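Long-range contact in pentatricopeptide repeat-containing protein 10, chloroplastic (Zea mays, PDB 4M59), which binds specific intergenic RNA sequences in chloroplast transcripts and acts as a barrier that protects them from decay by exonucleases: residues A88-L93 with L113-R118. The protein carries 4 engineered substitutions. Sequence-based numbering, arbitrary orientation.
Sequences AVCALL and LHALSR. With nucleotides of chain D.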
ATOM      1  N   ALA A  88      26.480  16.393   2.405  1.00 56.57           N
ATOM      2  CA  ALA A  88      27.485  16.979   3.246  1.00 59.52           C
ATOM      3  C   ALA A  88      28.651  17.437   2.411  1.00 59.98           C
ATOM      4  O   ALA A  88      29.340  18.377   2.757  1.00 62.57           O
ATOM      5  CB  ALA A  88      27.926  15.978   4.252  1.00 59.46           C
ATOM      6  N   VAL A  89      28.863  16.764   1.296  1.00 59.81           N
ATOM      7  CA  VAL A  89      29.935  17.108   0.390  1.00 59.71           C
ATOM      8  C   VAL A  89      29.554  18.295  -0.474  1.00 59.89           C
ATOM      9  O   VAL A  89      30.395  19.098  -0.838  1.00 61.59           O
ATOM     10  CB  VAL A  89      30.303  15.925  -0.502  1.00 57.78           C
ATOM     11  CG1 VAL A  89      31.530  16.231  -1.291  1.00 57.66           C
ATOM     12  CG2 VAL A  89      30.528  14.695   0.330  1.00 59.28           C
ATOM     13  N   CYS A  90      28.277  18.416  -0.787  1.00 61.29           N
ATOM     14  CA  CYS A  90      27.810  19.558  -1.547  1.00 62.90           C
ATOM     15  C   CYS A  90      27.845  20.769  -0.662  1.00 66.50           C
ATOM     16  O   CYS A  90      27.734  21.883  -1.123  1.00 69.31           O
ATOM     17  CB  CYS A  90      26.399  19.331  -2.067  1.00 61.86           C
ATOM     18  SG  CYS A  90      26.238  18.041  -3.269  1.00 58.72           S
ATOM     19  N   ALA A  91      27.997  20.537   0.627  1.00 56.36           N
ATOM     20  CA  ALA A  91      28.078  21.608   1.584  1.00 59.80           C
ATOM     21  C   ALA A  91      29.459  22.199   1.568  1.00 63.14           C
ATOM     22  O   ALA A  91      29.623  23.404   1.499  1.00 66.38           O
ATOM     23  CB  ALA A  91      27.774  21.088   2.935  1.00 55.59           C
ATOM     24  N   LEU A  92      30.450  21.324   1.645  1.00 59.10           N
ATOM     25  CA  LEU A  92      31.851  21.694   1.610  1.00 61.79           C
ATOM     26  C   LEU A  92      32.163  22.436   0.348  1.00 62.99           C
ATOM     27  O   LEU A  92      32.999  23.320   0.321  1.00 67.21           O
ATOM     28  CB  LEU A  92      32.690  20.444   1.640  1.00 59.83           C
ATOM     29  CG  LEU A  92      32.497  19.636   2.903  1.00 60.26           C
ATOM     30  CD1 LEU A  92      33.205  18.324   2.793  1.00 58.34           C
ATOM     31  CD2 LEU A  92      33.050  20.413   4.053  1.00 65.10           C
ATOM     32  N   LEU A  93      31.487  22.051  -0.713  1.00 58.93           N
ATOM     33  CA  LEU A  93      31.637  22.718  -1.970  1.00 60.77           C
ATOM     34  C   LEU A  93      31.103  24.126  -1.853  1.00 65.26           C
ATOM     35  O   LEU A  93      31.581  25.040  -2.506  1.00 68.01           O
ATOM     36  CB  LEU A  93      30.849  21.959  -3.012  1.00 60.03           C
ATOM     37  CG  LEU A  93      30.719  22.635  -4.356  1.00 62.70           C
ATOM     38  CD1 LEU A  93      31.838  22.193  -5.220  1.00 60.69           C
ATOM     39  CD2 LEU A  93      29.422  22.263  -4.949  1.00 60.84           C
ATOM     40  N   LEU A 113      31.519  15.642  -7.740  1.00 47.46           N
ATOM     41  CA  LEU A 113      30.748  15.669  -8.959  1.00 47.14           C
ATOM     42  C   LEU A 113      29.591  14.723  -8.861  1.00 46.70           C
ATOM     43  O   LEU A 113      28.489  15.038  -9.266  1.00 47.40           O
ATOM     44  CB  LEU A 113      31.628  15.246 -10.119  1.00 45.40           C
ATOM     45  CG  LEU A 113      32.420  16.357 -10.775  1.00 46.20           C
ATOM     46  CD1 LEU A 113      33.289  15.778 -11.825  1.00 45.16           C
ATOM     47  CD2 LEU A 113      31.467  17.313 -11.384  1.00 48.57           C
ATOM     48  N   HIS A 114      29.852  13.555  -8.319  1.00 45.59           N
ATOM     49  CA  HIS A 114      28.818  12.576  -8.176  1.00 45.99           C
ATOM     50  C   HIS A 114      27.825  13.053  -7.157  1.00 46.07           C
ATOM     51  O   HIS A 114      26.650  12.775  -7.257  1.00 45.90           O
ATOM     52  CB  HIS A 114      29.404  11.261  -7.729  1.00 48.98           C
ATOM     53  CG  HIS A 114      28.378  10.241  -7.385  1.00 50.19           C
ATOM     54  ND1 HIS A 114      28.333   9.615  -6.164  1.00 52.15           N
ATOM     55  CD2 HIS A 114      27.347   9.746  -8.107  1.00 49.78           C
ATOM     56  CE1 HIS A 114      27.320   8.773  -6.144  1.00 52.39           C
ATOM     57  NE2 HIS A 114      26.707   8.831  -7.310  1.00 50.96           N
ATOM     58  N   ALA A 115      28.319  13.784  -6.171  1.00 54.99           N
ATOM     59  CA  ALA A 115      27.461  14.316  -5.135  1.00 55.41           C
ATOM     60  C   ALA A 115      26.573  15.405  -5.684  1.00 55.94           C
ATOM     61  O   ALA A 115      25.442  15.562  -5.264  1.00 56.17           O
ATOM     62  CB  ALA A 115      28.291  14.848  -4.006  1.00 62.46           C
ATOM     63  N   LEU A 116      27.093  16.161  -6.635  1.00 57.14           N
ATOM     64  CA  LEU A 116      26.321  17.199  -7.277  1.00 59.64           C
ATOM     65  C   LEU A 116      25.333  16.599  -8.236  1.00 59.41           C
ATOM     66  O   LEU A 116      24.321  17.200  -8.555  1.00 61.82           O
ATOM     67  CB  LEU A 116      27.235  18.133  -8.038  1.00 62.22           C
ATOM     68  CG  LEU A 116      28.117  19.036  -7.206  1.00 64.08           C
ATOM     69  CD1 LEU A 116      28.966  19.841  -8.126  1.00 66.97           C
ATOM     70  CD2 LEU A 116      27.224  19.920  -6.427  1.00 66.97           C
ATOM     71  N   SER A 117      25.640  15.409  -8.709  1.00 61.47           N
ATOM     72  CA  SER A 117      24.807  14.747  -9.677  1.00 61.63           C
ATOM     73  C   SER A 117      23.617  14.146  -8.979  1.00 60.97           C
ATOM     74  O   SER A 117      22.549  14.027  -9.549  1.00 61.99           O
ATOM     75  CB  SER A 117      25.609  13.663 -10.387  1.00 65.13           C
ATOM     76  OG  SER A 117      24.913  13.146 -11.496  1.00 65.89           O
ATOM     77  N   ARG A 118      23.820  13.744  -7.726  1.00 72.46           N
ATOM     78  CA  ARG A 118      22.788  13.062  -6.957  1.00 72.36           C
ATOM     79  C   ARG A 118      21.791  14.034  -6.342  1.00 73.49           C
ATOM     80  O   ARG A 118      20.895  13.627  -5.605  1.00 74.02           O
ATOM     81  CB  ARG A 118      23.425  12.214  -5.856  1.00 78.86           C
ATOM     82  CG  ARG A 118      23.789  10.806  -6.290  1.00 78.90           C
ATOM     83  CD  ARG A 118      23.281   9.776  -5.299  1.00 79.96           C
ATOM     84  NE  ARG A 118      22.537   8.707  -5.958  1.00 80.40           N
ATOM     85  CZ  ARG A 118      21.305   8.339  -5.621  1.00 81.02           C
ATOM     86  NH1 ARG A 118      20.704   7.355  -6.275  1.00 81.55           N
ATOM     87  NH2 ARG A 118      20.675   8.956  -4.632  1.00 81.57           N
TER
ATOM     88  P     U D   2      30.138   5.136  -6.045  1.00 79.90           P
ATOM     89  OP1   U D   2      28.755   5.280  -5.520  1.00 68.54           O
ATOM     90  OP2   U D   2      30.820   3.824  -5.958  1.00 71.55           O
ATOM     91  O5'   U D   2      30.119   5.589  -7.573  1.00 69.34           O
ATOM     92  C5'   U D   2      29.674   6.885  -7.950  1.00 72.24           C
ATOM     93  C4'   U D   2      29.533   6.998  -9.446  1.00 64.76           C
ATOM     94  O4'   U D   2      30.811   6.750 -10.081  1.00 66.68           O
ATOM     95  C3'   U D   2      28.596   5.988 -10.092  1.00 57.81           C
ATOM     96  O3'   U D   2      27.235   6.375  -9.991  1.00 63.85           O
ATOM     97  C2'   U D   2      29.120   5.897 -11.522  1.00 58.30           C
ATOM     98  O2'   U D   2      28.639   6.979 -12.306  1.00 53.52           O
ATOM     99  C1'   U D   2      30.625   6.081 -11.311  1.00 56.72           C
ATOM    100  N1    U D   2      31.362   4.796 -11.265  1.00 66.74           N
ATOM    101  C2    U D   2      31.977   4.348 -12.422  1.00 63.95           C
ATOM    102  O2    U D   2      31.935   4.955 -13.476  1.00 64.95           O
ATOM    103  N3    U D   2      32.650   3.152 -12.309  1.00 60.67           N
ATOM    104  C4    U D   2      32.768   2.379 -11.176  1.00 57.37           C
ATOM    105  O4    U D   2      33.402   1.325 -11.221  1.00 75.50           O
ATOM    106  C5    U D   2      32.109   2.904 -10.024  1.00 59.63           C
ATOM    107  C6    U D   2      31.450   4.065 -10.101  1.00 69.55           C
TER
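Cys90 SG lies against the end of helix 106-117, 3.3 Å from Ala115 O, with Ala115 CB and one methyl of Leu116, CD2 at 3.8 Å, beside it. The contact joins successive helices of the pentatricopeptide-repeat superhelix: segment 88-93 is in predicted PPR 1 and segment 113-118 in predicted PPR 2. Their axes cross at -112° with a closest approach of 8.9 Å, and no hydrogen bond links them; at the crossing, where Cys90 and Ala115 come nearest, the side chains are small. Val89 CB sits 4.2 Å from Ala115 CB. Farther along, Leu93 and Leu116 meet tip to tip, CD2 to CD2 at 3.5 Å. Arg124 of helix 122-132 packs on both leucines.

While Ala115 faces helix 86-95, the neighbouring His114 packs against the RNA. With CG anti to the backbone N (chi1 172°), its imidazole is carried to U2 of chain D, and the ring of His86 meets it with planes at about 90°. An alanine here would remove the imidazole and would probably leave C5' of U2 without the flat ring face it rests on, and the His86 ring without its perpendicular partner. U2 C5' rests over the centre of the His114 ring, 3.4 Å above its plane.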